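Putative oxidoreductase YfjR (Streptomyces aurantiacus, PDB 4OQZ) is a putative NADPH-dependent oxidoreductase of the imine reductase type, which probably reduces imines to amines with hydride taken from the cofactor. Local coordinates at residues L61-L66 with A146-I151; V89-D94 with M130-S135; Q185-A190 with A198-Y203; A219-A224 with A275-S280; F265-D270 with I282-K287. All blocks are in the same frame, centred on the assembly; numbering follows the deposited sequence.

Interaction 1 of 5, residues L61-L66 with A146-I151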
# COMPACT_ATOMS: atom_id res chain seq x y z
N LEU A 61 4.78 23.23 30.06
CA LEU A 61 4.61 22.44 28.83
C LEU A 61 5.01 23.25 27.60
O LEU A 61 4.44 24.30 27.35
CB LEU A 61 3.17 21.89 28.66
CG LEU A 61 2.98 20.85 27.50
CD1 LEU A 61 3.67 19.54 27.80
CD2 LEU A 61 1.54 20.56 27.27
N VAL A 62 6.02 22.78 26.85
CA VAL A 62 6.53 23.44 25.65
C VAL A 62 6.38 22.47 24.45
O VAL A 62 6.98 21.38 24.43
CB VAL A 62 7.99 23.93 25.83
CG1 VAL A 62 8.55 24.52 24.54
CG2 VAL A 62 8.09 24.94 26.96
N ILE A 63 5.58 22.90 23.45
CA ILE A 63 5.31 22.14 22.24
C ILE A 63 6.26 22.60 21.14
O ILE A 63 6.26 23.78 20.80
CB ILE A 63 3.82 22.25 21.81
CG1 ILE A 63 2.83 21.86 22.94
CG2 ILE A 63 3.56 21.46 20.52
CD1 ILE A 63 2.81 20.32 23.42
N LEU A 64 7.10 21.67 20.63
CA LEU A 64 8.05 21.99 19.55
C LEU A 64 7.60 21.35 18.22
O LEU A 64 7.35 20.15 18.15
CB LEU A 64 9.48 21.56 19.89
CG LEU A 64 10.06 22.10 21.17
CD1 LEU A 64 10.83 21.05 21.87
CD2 LEU A 64 10.91 23.34 20.90
N SER A 65 7.49 22.18 17.18
CA SER A 65 7.13 21.75 15.83
C SER A 65 8.07 22.43 14.84
O SER A 65 7.69 23.36 14.13
CB SER A 65 5.67 22.05 15.50
OG SER A 65 5.34 21.29 14.36
N LEU A 66 9.33 21.97 14.84
CA LEU A 66 10.40 22.49 13.98
C LEU A 66 10.64 21.55 12.79
O LEU A 66 9.97 20.52 12.68
CB LEU A 66 11.67 22.70 14.82
CG LEU A 66 11.94 24.12 15.31
CD1 LEU A 66 10.99 24.55 16.44
CD2 LEU A 66 13.36 24.25 15.80
N ALA A 146 -3.86 15.15 28.75
CA ALA A 146 -5.02 16.01 28.40
C ALA A 146 -4.62 17.14 27.44
O ALA A 146 -5.38 17.44 26.52
CB ALA A 146 -5.67 16.58 29.66
N ALA A 147 -3.42 17.74 27.63
CA ALA A 147 -2.89 18.79 26.76
C ALA A 147 -2.45 18.25 25.41
O ALA A 147 -2.68 18.90 24.40
CB ALA A 147 -1.74 19.51 27.45
N LEU A 148 -1.86 17.05 25.36
CA LEU A 148 -1.45 16.44 24.09
C LEU A 148 -2.68 15.99 23.30
O LEU A 148 -2.61 15.94 22.07
CB LEU A 148 -0.49 15.26 24.34
CG LEU A 148 0.72 15.56 25.20
CD1 LEU A 148 1.38 14.29 25.67
CD2 LEU A 148 1.69 16.52 24.49
N GLU A 149 -3.82 15.75 23.99
CA GLU A 149 -5.09 15.38 23.35
C GLU A 149 -5.68 16.56 22.54
O GLU A 149 -6.59 16.36 21.71
CB GLU A 149 -6.11 14.86 24.36
CG GLU A 149 -5.79 13.46 24.86
CD GLU A 149 -6.73 12.92 25.92
OE1 GLU A 149 -7.50 13.70 26.52
OE2 GLU A 149 -6.70 11.69 26.14
N VAL A 150 -5.14 17.77 22.76
CA VAL A 150 -5.55 18.97 22.04
C VAL A 150 -4.97 18.86 20.63
O VAL A 150 -5.70 19.16 19.68
CB VAL A 150 -5.20 20.29 22.77
CG1 VAL A 150 -5.55 21.52 21.92
CG2 VAL A 150 -5.89 20.36 24.12
N ILE A 151 -3.71 18.37 20.50
CA ILE A 151 -3.02 18.14 19.21
C ILE A 151 -3.80 17.10 18.38
O ILE A 151 -4.20 17.41 17.26
CB ILE A 151 -1.52 17.79 19.39
CG1 ILE A 151 -0.73 19.02 19.92
CG2 ILE A 151 -0.89 17.28 18.08
CD1 ILE A 151 0.54 18.60 20.81
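No flat side chain takes part where L61 and I63 meet A147, L148 and I151, so there are no faces or edges to assign across this contact: everything that touches is a branched aliphatic group or a methyl. Y21 on helix 12-23 brings a flat group alongside: its side chain touches I63 and I151, and its hydroxyl is hydrogen-bonded to A147 O. Across the contact itself, L61 CD2 comes to 3.4 Å from A147 CB, tighter than usual for two methyl groups. L61 gets there because CG stands opposite the backbone N (chi1 -171°), which sends the leucine branch out from the strand to the helix. Two residues on, I63 does two jobs with one methyl. Its CD1 lies 3.9 Å from I151 CD1, the two isoleucines reaching for each other tip to tip, and 4.1 Å from L148 CD2, which passes at a slant. I63 CG2 adds a looser touch, 4.2 Å from I151 CD1. No hydrogen bond crosses; the contact is aliphatic packing, mostly buried. The helix segment runs nearly along the strand, their axes 25° apart and 11.0 Å at closest approach. V89 of the neighbouring strand touches L61, I63 and L148, so helix 138-151 lies over both strands rather than one. A helix laid along the parallel part of a mixed sheet through an aliphatic layer, beside helix 12-23, is the layering of the Rossmann fold that forms the N-terminal domain, which probably binds NADPH.

Interaction 2 of 5, residues V89-D94 with M130-S135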
# COMPACT_ATOMS: atom_id res chain seq x y z
N VAL A 89 7.98 18.70 24.33
CA VAL A 89 7.33 17.73 23.46
C VAL A 89 7.82 18.02 22.05
O VAL A 89 7.43 19.04 21.45
CB VAL A 89 5.78 17.76 23.57
CG1 VAL A 89 5.18 16.57 22.84
CG2 VAL A 89 5.34 17.77 25.03
N ASN A 90 8.71 17.15 21.55
CA ASN A 90 9.29 17.36 20.23
C ASN A 90 8.53 16.60 19.16
O ASN A 90 8.62 15.37 19.07
CB ASN A 90 10.80 17.10 20.20
CG ASN A 90 11.49 17.84 19.08
OD1 ASN A 90 11.10 17.78 17.92
ND2 ASN A 90 12.59 18.48 19.41
N LEU A 91 7.76 17.34 18.36
CA LEU A 91 6.91 16.78 17.32
C LEU A 91 7.55 16.77 15.93
O LEU A 91 6.91 16.32 14.98
CB LEU A 91 5.55 17.47 17.32
CG LEU A 91 4.76 17.43 18.65
CD1 LEU A 91 3.56 18.33 18.57
CD2 LEU A 91 4.30 16.01 19.00
N SER A 92 8.82 17.22 15.81
CA SER A 92 9.58 17.24 14.55
C SER A 92 9.95 15.81 14.14
O SER A 92 10.77 15.15 14.80
CB SER A 92 10.84 18.09 14.69
OG SER A 92 10.61 19.23 15.51
N SER A 93 9.33 15.33 13.04
CA SER A 93 9.52 13.99 12.48
C SER A 93 10.94 13.76 11.90
O SER A 93 11.26 14.22 10.81
CB SER A 93 8.46 13.71 11.43
OG SER A 93 8.74 14.35 10.19
N ASP A 94 11.77 13.06 12.66
CA ASP A 94 13.13 12.72 12.25
C ASP A 94 13.41 11.27 12.71
O ASP A 94 12.49 10.61 13.18
CB ASP A 94 14.12 13.76 12.80
CG ASP A 94 15.45 13.91 12.08
OD1 ASP A 94 15.86 12.96 11.38
OD2 ASP A 94 16.12 14.95 12.28
N MET A 130 -7.88 11.64 15.19
CA MET A 130 -6.45 11.54 14.84
C MET A 130 -5.60 10.99 15.99
O MET A 130 -6.03 11.04 17.14
CB MET A 130 -5.93 12.88 14.30
CG MET A 130 -6.60 13.33 12.99
SD MET A 130 -6.12 12.29 11.59
CE MET A 130 -7.73 11.69 11.11
N SER A 131 -4.38 10.51 15.68
CA SER A 131 -3.46 9.90 16.63
C SER A 131 -2.00 10.38 16.53
O SER A 131 -1.55 10.89 15.50
CB SER A 131 -3.55 8.38 16.57
OG SER A 131 -2.87 7.78 17.67
N THR A 132 -1.31 10.32 17.67
CA THR A 132 0.10 10.69 17.81
C THR A 132 0.76 9.66 18.70
O THR A 132 0.24 9.34 19.78
CB THR A 132 0.28 12.09 18.38
OG1 THR A 132 -0.44 13.04 17.61
CG2 THR A 132 1.79 12.53 18.44
N PHE A 133 1.93 9.18 18.27
CA PHE A 133 2.72 8.23 19.04
C PHE A 133 3.60 9.07 19.97
O PHE A 133 4.17 10.05 19.52
CB PHE A 133 3.65 7.41 18.11
CG PHE A 133 2.98 6.43 17.17
CD1 PHE A 133 2.41 5.26 17.66
CD2 PHE A 133 2.96 6.66 15.81
CE1 PHE A 133 1.78 4.36 16.79
CE2 PHE A 133 2.34 5.75 14.94
CZ PHE A 133 1.73 4.63 15.44
N TYR A 134 3.72 8.67 21.22
CA TYR A 134 4.57 9.31 22.22
C TYR A 134 5.51 8.31 22.88
O TYR A 134 5.12 7.19 23.21
CB TYR A 134 3.76 10.04 23.29
CG TYR A 134 3.12 11.32 22.77
CD1 TYR A 134 3.88 12.47 22.58
CD2 TYR A 134 1.77 11.37 22.44
CE1 TYR A 134 3.31 13.64 22.08
CE2 TYR A 134 1.18 12.53 21.96
CZ TYR A 134 1.96 13.67 21.78
OH TYR A 134 1.41 14.83 21.27
N SER A 135 6.77 8.72 23.05
CA SER A 135 7.76 7.94 23.74
C SER A 135 8.66 8.83 24.62
O SER A 135 8.78 10.03 24.37
CB SER A 135 8.53 7.02 22.79
OG SER A 135 9.47 7.69 21.96
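The apolar contacts centre on Y134, which V89 and L91 meet in different ways. V89 CG1 comes in at the ring edge, near the ring plane, 3.6 Å from Y134 CE1; the two side chains stand roughly at right angles. L91 CD2 arrives at a slant, 4.0 Å from Y134 CE1 and 3.9 Å from Y134 OH. The same methyl is 4.3 Å from T132 CG2, a light touch. Strands 87-90 and 131-135 are not neighbours in the Rossmann sheet: strand 112-119 runs between them, so these side chains bridge over it on the side where L148 and I151 of helix 138-151 pack down. Accordingly no hydrogen bond joins the two segments.

The polar bonds stay within 89-94 or lead outside the two segments. N90 OD1 accepts from S92 N at 3.2 Å, in the carbonyl plane, which makes an Asx turn just where the strand ends. S92 OG donates to N90 OD1 as well, over 2.9 Å and 22° off that plane, and is also bonded to L66 N. T132 OG1 is held by T152 OG1. F133 turns its ring to that of Y203 of the second subunit.

Interaction 3 of 5, residues Q185-A190 with A198-Y203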
# COMPACT_ATOMS: atom_id res chain seq x y z
N GLN A 185 1.55 5.18 -9.79
CA GLN A 185 1.83 4.22 -10.85
C GLN A 185 0.56 3.67 -11.55
O GLN A 185 0.56 3.49 -12.77
CB GLN A 185 2.69 3.07 -10.31
CG GLN A 185 3.16 2.12 -11.39
CD GLN A 185 4.30 2.66 -12.21
OE1 GLN A 185 5.22 3.31 -11.71
NE2 GLN A 185 4.26 2.38 -13.50
N ALA A 186 -0.51 3.42 -10.78
CA ALA A 186 -1.80 2.91 -11.24
C ALA A 186 -2.48 3.96 -12.11
O ALA A 186 -2.98 3.65 -13.19
CB ALA A 186 -2.69 2.59 -10.04
N VAL A 187 -2.50 5.22 -11.62
CA VAL A 187 -3.04 6.39 -12.36
C VAL A 187 -2.38 6.53 -13.71
O VAL A 187 -3.09 6.60 -14.72
CB VAL A 187 -3.10 7.70 -11.52
CG1 VAL A 187 -3.54 8.91 -12.35
CG2 VAL A 187 -4.06 7.52 -10.34
N ALA A 188 -1.02 6.46 -13.74
CA ALA A 188 -0.25 6.57 -14.98
C ALA A 188 -0.55 5.46 -15.97
O ALA A 188 -0.72 5.76 -17.15
CB ALA A 188 1.25 6.65 -14.69
N LEU A 189 -0.70 4.19 -15.51
CA LEU A 189 -1.00 3.09 -16.42
C LEU A 189 -2.42 3.15 -16.99
O LEU A 189 -2.61 2.96 -18.19
CB LEU A 189 -0.72 1.71 -15.78
CG LEU A 189 -1.00 0.46 -16.63
CD1 LEU A 189 0.02 0.31 -17.77
CD2 LEU A 189 -1.00 -0.77 -15.78
N ALA A 190 -3.41 3.38 -16.12
CA ALA A 190 -4.82 3.49 -16.45
C ALA A 190 -5.07 4.67 -17.41
O ALA A 190 -6.03 4.63 -18.18
CB ALA A 190 -5.63 3.67 -15.18
N ALA A 198 -10.28 8.88 -10.71
CA ALA A 198 -11.54 8.63 -9.99
C ALA A 198 -12.22 7.34 -10.45
O ALA A 198 -13.11 6.84 -9.76
CB ALA A 198 -12.48 9.82 -10.18
N ASP A 199 -11.84 6.84 -11.64
CA ASP A 199 -12.36 5.63 -12.24
C ASP A 199 -11.77 4.43 -11.47
O ASP A 199 -12.49 3.50 -11.13
CB ASP A 199 -11.92 5.52 -13.72
CG ASP A 199 -12.68 6.36 -14.74
OD1 ASP A 199 -13.20 7.42 -14.36
OD2 ASP A 199 -12.68 5.99 -15.93
N ILE A 200 -10.47 4.49 -11.20
CA ILE A 200 -9.72 3.45 -10.49
C ILE A 200 -9.72 3.67 -8.98
O ILE A 200 -9.48 2.73 -8.23
CB ILE A 200 -8.30 3.22 -11.10
CG1 ILE A 200 -7.34 4.41 -10.85
CG2 ILE A 200 -8.39 2.83 -12.60
CD1 ILE A 200 -5.91 4.14 -11.32
N ALA A 201 -10.04 4.90 -8.51
CA ALA A 201 -10.09 5.18 -7.07
C ALA A 201 -10.88 4.12 -6.23
O ALA A 201 -10.37 3.71 -5.18
CB ALA A 201 -10.65 6.57 -6.79
N PRO A 202 -12.12 3.71 -6.62
CA PRO A 202 -12.84 2.73 -5.80
C PRO A 202 -12.10 1.39 -5.68
O PRO A 202 -12.04 0.83 -4.60
CB PRO A 202 -14.19 2.57 -6.51
CG PRO A 202 -14.29 3.74 -7.44
CD PRO A 202 -12.90 4.07 -7.83
N TYR A 203 -11.50 0.93 -6.78
CA TYR A 203 -10.75 -0.32 -6.85
C TYR A 203 -9.51 -0.31 -5.97
O TYR A 203 -9.24 -1.29 -5.28
CB TYR A 203 -10.42 -0.63 -8.31
CG TYR A 203 -11.66 -0.92 -9.14
CD1 TYR A 203 -12.35 -2.12 -8.99
CD2 TYR A 203 -12.14 0.00 -10.06
CE1 TYR A 203 -13.51 -2.38 -9.72
CE2 TYR A 203 -13.27 -0.27 -10.83
CZ TYR A 203 -13.96 -1.46 -10.66
OH TYR A 203 -15.08 -1.74 -11.41
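I200 is the one residue of 198-203 that meets A186, V187 and A190. At CB the side chain already leaves its helix in the direction of helix 163-191 and then forks. The short branch, CG2, settles 3.9 Å from A190 CB. The long branch starts at CG1, which sits between backbone N and carbonyl carbon (chi1 70°), an unusual choice for a helix; from there chi2 of 174° carries the chain straight on to CD1. That methyl reaches the backbone of the other helix: I200 CD1 is 3.5 Å from A186 O and 3.6 Å from V187 N. Around it stand A186 CB at 3.8 Å from I200 CD1 and V187 CG2 at 4.0 Å from I200 CD1, the valine slanting past.

With Y183, which also touches I200, the hole has the spacing i, i+3, i+4, i+7, so I200 is a knob seated in a hole made by one face of helix 163-191. Helices 163-191 and 197-209 are consecutive, joined by a short loop and packed at a steep antiparallel slant in the helical C-terminal domain; the two segments run at 132° to one another, 10.1 Å apart at closest. Small alanines at 186 and 190 let the isoleucine in as far as the main chain. A186 O is meanwhile taken by A190 N in an ordinary helical bond, so the methyl covers a carbonyl that already has a partner.

Next to this pair lies the second subunit. Y203 OH is hydrogen-bonded to D156 OD2 of that chain, and A198 N to OD2 of its D223.

Interaction 4 of 5, residues A219-A224 with A275-S280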
# COMPACT_ATOMS: atom_id res chain seq x y z
N ALA A 219 1.56 -12.02 9.34
CA ALA A 219 2.20 -11.69 10.62
C ALA A 219 2.43 -12.93 11.47
O ALA A 219 3.51 -13.07 12.03
CB ALA A 219 1.35 -10.71 11.41
N ALA A 220 1.40 -13.80 11.59
CA ALA A 220 1.44 -15.03 12.39
C ALA A 220 2.49 -16.01 11.90
O ALA A 220 3.16 -16.65 12.71
CB ALA A 220 0.06 -15.69 12.40
N ARG A 221 2.63 -16.13 10.57
CA ARG A 221 3.57 -17.06 9.94
C ARG A 221 5.02 -16.56 10.07
O ARG A 221 5.90 -17.39 10.30
CB ARG A 221 3.20 -17.27 8.46
CG ARG A 221 1.75 -17.69 8.20
CD ARG A 221 1.36 -17.57 6.74
NE ARG A 221 1.89 -18.68 5.95
CZ ARG A 221 3.03 -18.63 5.26
NH1 ARG A 221 3.77 -17.53 5.25
NH2 ARG A 221 3.44 -19.70 4.59
N ILE A 222 5.27 -15.23 9.93
CA ILE A 222 6.62 -14.64 10.05
C ILE A 222 7.15 -14.82 11.48
O ILE A 222 8.29 -15.25 11.68
CB ILE A 222 6.66 -13.14 9.62
CG1 ILE A 222 6.19 -12.94 8.17
CG2 ILE A 222 8.07 -12.56 9.82
CD1 ILE A 222 5.49 -11.50 7.86
N ASP A 223 6.31 -14.45 12.47
CA ASP A 223 6.66 -14.53 13.88
C ASP A 223 6.97 -15.93 14.35
O ASP A 223 7.75 -16.09 15.28
CB ASP A 223 5.61 -13.84 14.76
CG ASP A 223 5.58 -12.33 14.57
OD1 ASP A 223 6.59 -11.76 14.11
OD2 ASP A 223 4.54 -11.71 14.91
N ALA A 224 6.42 -16.94 13.65
CA ALA A 224 6.65 -18.37 13.93
C ALA A 224 7.87 -18.90 13.15
O ALA A 224 8.48 -19.90 13.57
CB ALA A 224 5.41 -19.16 13.59
N ALA A 275 12.17 -19.82 -3.71
CA ALA A 275 10.80 -20.08 -4.19
C ALA A 275 9.96 -20.93 -3.20
O ALA A 275 9.47 -22.03 -3.47
CB ALA A 275 10.80 -20.66 -5.59
N ASP A 276 9.83 -20.35 -2.00
CA ASP A 276 8.99 -20.73 -0.89
C ASP A 276 7.91 -19.61 -0.95
O ASP A 276 7.43 -19.35 -2.05
CB ASP A 276 9.79 -20.69 0.42
CG ASP A 276 10.58 -21.95 0.63
OD1 ASP A 276 11.76 -21.97 0.22
OD2 ASP A 276 10.01 -22.94 1.17
N SER A 277 7.55 -18.96 0.16
CA SER A 277 6.56 -17.89 0.13
C SER A 277 7.21 -16.58 -0.26
O SER A 277 8.38 -16.36 0.07
CB SER A 277 5.87 -17.72 1.49
OG SER A 277 4.95 -16.62 1.46
N PHE A 278 6.44 -15.68 -0.88
CA PHE A 278 6.93 -14.35 -1.23
C PHE A 278 7.36 -13.53 0.03
O PHE A 278 8.09 -12.56 -0.08
CB PHE A 278 5.96 -13.62 -2.18
CG PHE A 278 4.88 -12.79 -1.54
CD1 PHE A 278 4.80 -11.42 -1.79
CD2 PHE A 278 3.88 -13.38 -0.77
CE1 PHE A 278 3.78 -10.66 -1.24
CE2 PHE A 278 2.88 -12.61 -0.19
CZ PHE A 278 2.81 -11.26 -0.45
N SER A 279 6.97 -14.00 1.21
CA SER A 279 7.37 -13.46 2.51
C SER A 279 8.86 -13.76 2.77
O SER A 279 9.51 -13.04 3.54
CB SER A 279 6.53 -14.11 3.61
OG SER A 279 6.80 -13.53 4.87
N SER A 280 9.41 -14.82 2.13
CA SER A 280 10.81 -15.21 2.33
C SER A 280 11.82 -14.08 2.09
O SER A 280 12.88 -14.11 2.69
CB SER A 280 11.16 -16.45 1.51
OG SER A 280 12.54 -16.75 1.64
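I222 and S279 are brought together by two ordinary torsions: chi1 of -58° puts I222 CG1 opposite its own carbonyl carbon and swings it off the helix, while S279 OG stands opposite its backbone N (chi1 -175°) and is held out to meet it. The oxygen ends 3.4 Å from I222 CG1 and 3.8 Å from I222 CD1, lying alongside the last two carbons of the chain. R221, one residue earlier, leaves the helix in an extended start and then bends at chi3 (78°), which turns the guanidinium to the loop. Its NH1 comes no closer than 4.1 Å to S277 OG, approached obliquely, too far for a hydrogen bond.

S277 OG has better partners. It is hydrogen-bonded to D232 OD1, and S279 N makes a nearly straight but weak hydrogen bond to S277 OG, 3.3 Å; the other oxygen of D232 takes F278 N. Together with the 2.8 Å bond from S280 N to S277 O, this holds the turn in shape and fixes where S279 stands. The contact joins helix 211-224 to the loop that leads from helix 256-269 into helix 282-285, within the helical C-terminal domain. W184 of the second subunit packs on both I222 and S279, so the pair lies at the dimer interface.

Chemically, then, the two segments are held by van der Waals contact and burial, with hydrogen bonding spent on shaping the loop; any pull between the arginine charge and the S277 oxygen would be weak at that distance.

Interaction 5 of 5, residues F265-D270 with I282-K287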
# COMPACT_ATOMS: atom_id res chain seq x y z
N PHE A 265 11.76 -9.36 -5.67
CA PHE A 265 11.21 -10.70 -5.82
C PHE A 265 12.17 -11.62 -6.56
O PHE A 265 12.36 -12.75 -6.11
CB PHE A 265 9.85 -10.67 -6.51
CG PHE A 265 8.72 -10.07 -5.70
CD1 PHE A 265 8.86 -9.83 -4.34
CD2 PHE A 265 7.49 -9.80 -6.29
CE1 PHE A 265 7.81 -9.28 -3.59
CE2 PHE A 265 6.43 -9.27 -5.54
CZ PHE A 265 6.60 -9.01 -4.20
N HIS A 266 12.77 -11.14 -7.70
CA HIS A 266 13.75 -11.87 -8.51
C HIS A 266 14.95 -12.19 -7.63
O HIS A 266 15.38 -13.35 -7.57
CB HIS A 266 14.17 -11.07 -9.76
CG HIS A 266 14.06 -11.84 -11.04
ND1 HIS A 266 14.87 -12.94 -11.30
CD2 HIS A 266 13.25 -11.62 -12.11
CE1 HIS A 266 14.51 -13.37 -12.51
NE2 HIS A 266 13.54 -12.61 -13.03
N ARG A 267 15.45 -11.18 -6.89
CA ARG A 267 16.47 -11.32 -5.86
C ARG A 267 15.64 -11.94 -4.74
O ARG A 267 14.57 -11.43 -4.44
CB ARG A 267 17.02 -9.94 -5.46
CG ARG A 267 17.71 -9.86 -4.10
CD ARG A 267 17.06 -8.79 -3.25
NE ARG A 267 17.84 -7.55 -3.20
CZ ARG A 267 18.17 -6.92 -2.07
NH1 ARG A 267 18.90 -5.81 -2.12
NH2 ARG A 267 17.78 -7.39 -0.90
N GLY A 268 16.04 -13.07 -4.23
CA GLY A 268 15.20 -13.75 -3.26
C GLY A 268 14.93 -15.14 -3.78
O GLY A 268 15.13 -16.11 -3.05
N ALA A 269 14.56 -15.25 -5.07
CA ALA A 269 14.36 -16.53 -5.76
C ALA A 269 15.74 -17.22 -5.87
O ALA A 269 15.84 -18.45 -6.01
CB ALA A 269 13.79 -16.28 -7.15
N ASP A 270 16.80 -16.40 -5.70
CA ASP A 270 18.21 -16.75 -5.68
C ASP A 270 18.63 -17.30 -4.29
O ASP A 270 19.83 -17.40 -4.01
CB ASP A 270 19.04 -15.51 -6.09
CG ASP A 270 18.65 -14.85 -7.42
OD1 ASP A 270 19.14 -13.74 -7.69
OD2 ASP A 270 17.86 -15.47 -8.18
N ILE A 282 11.92 -11.21 3.43
CA ILE A 282 12.21 -10.55 4.72
C ILE A 282 13.60 -10.95 5.25
O ILE A 282 14.36 -10.07 5.69
CB ILE A 282 11.10 -10.81 5.79
CG1 ILE A 282 9.77 -10.13 5.40
CG2 ILE A 282 11.54 -10.32 7.19
CD1 ILE A 282 8.60 -10.64 6.11
N LYS A 283 13.94 -12.26 5.20
CA LYS A 283 15.24 -12.76 5.67
C LYS A 283 16.47 -12.16 4.95
O LYS A 283 17.57 -12.18 5.51
CB LYS A 283 15.30 -14.29 5.92
CG LYS A 283 14.75 -15.18 4.82
CD LYS A 283 14.08 -16.44 5.38
CE LYS A 283 14.62 -17.72 4.78
NZ LYS A 283 13.89 -18.15 3.55
N LEU A 284 16.24 -11.53 3.78
CA LEU A 284 17.27 -10.80 3.04
C LEU A 284 17.28 -9.32 3.42
O LEU A 284 18.29 -8.66 3.23
CB LEU A 284 17.09 -10.94 1.53
CG LEU A 284 17.35 -12.30 0.92
CD1 LEU A 284 16.83 -12.33 -0.47
CD2 LEU A 284 18.86 -12.65 0.91
N MET A 285 16.15 -8.81 3.97
CA MET A 285 16.04 -7.39 4.36
C MET A 285 16.53 -7.10 5.77
O MET A 285 17.07 -6.02 5.99
CB MET A 285 14.61 -6.84 4.17
CG MET A 285 14.16 -6.82 2.76
SD MET A 285 12.36 -6.85 2.78
CE MET A 285 12.07 -7.93 1.47
N LYS A 286 16.33 -8.03 6.72
CA LYS A 286 16.76 -7.88 8.13
C LYS A 286 18.26 -7.66 8.28
O LYS A 286 19.02 -8.06 7.39
CB LYS A 286 16.34 -9.10 8.96
CG LYS A 286 14.84 -9.31 9.08
CD LYS A 286 14.55 -10.78 9.36
CE LYS A 286 14.38 -11.12 10.82
NZ LYS A 286 12.95 -11.03 11.24
N LYS A 287 18.70 -7.07 9.43
CA LYS A 287 20.12 -6.87 9.73
C LYS A 287 20.77 -8.23 10.01
O LYS A 287 20.22 -9.00 10.80
CB LYS A 287 20.33 -5.94 10.93
CG LYS A 287 21.81 -5.59 11.17
CD LYS A 287 22.07 -4.93 12.52
CE LYS A 287 23.36 -4.14 12.51
NZ LYS A 287 23.51 -3.32 13.74
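L284 leaves its helix toward the segment of G268 and sets CD1 on it, joining the last turn of helix 256-269 to the short, weakly bonded helix 282-285 in the all-helical C-terminal domain, of the reductive aminase-like type in the 6PGD_C clan. Chi1 of -69° and chi2 of 167° extend the leucine so that one methyl leads. L284 CD1 lands on the glycine main chain, 3.5 Å from G268 CA and 3.9 Å from G268 N. There is no side chain on the receiving side to turn against it: the leucine meets bare backbone, which is why it can come so close. The backbone of G268 is itself unusual, with phi of 124°, a value that glycine takes up readily because it has no CB to collide with the preceding carbonyl.

R267 sets off at an angle to the other segment, and its guanidinium then presents an edge to L284 O. R267 NH2 stops 4.4 Å from L284 O, too far for a hydrogen bond, and is equally far from L284 CB. Both R267 and L284 are exposed, so this flank of the contact is open to solvent, while G268 is buried. The arginine's other terminal nitrogen has a long, weak ion pair with D254 of the second subunit.

That subunit also takes part just beyond: K286 NZ makes a salt bridge to its D191, and M285 packs on its A188. Within 282-287, I282 O accepts two backbone bonds, from M285 N at 2.8 Å and K286 N at 3.0 Å.

How the interactions relate
Interactions 1 and 2 form one continuous piece of the Rossmann domain, their centres 9 Å apart: strands 61-64 and 87-90 are neighbours, with L64 N 2.8 Å from V89 O. I63 and L91 lie near the GxGxxG turn, which probably holds the cofactor. Interactions 4 and 5 also touch, but by packing, in the helical domain: their centres are 12 Å apart, with I222 CD1 3.7 Å from I282 CD1. Interaction 3 stands alone in that domain, its centre about 30 Å from that of interaction 4 and 29 Å from that of 5. Interactions 2 to 5 all touch the second subunit; interaction 1 does not, its centre about 40 Å from those of 3, 4 and 5.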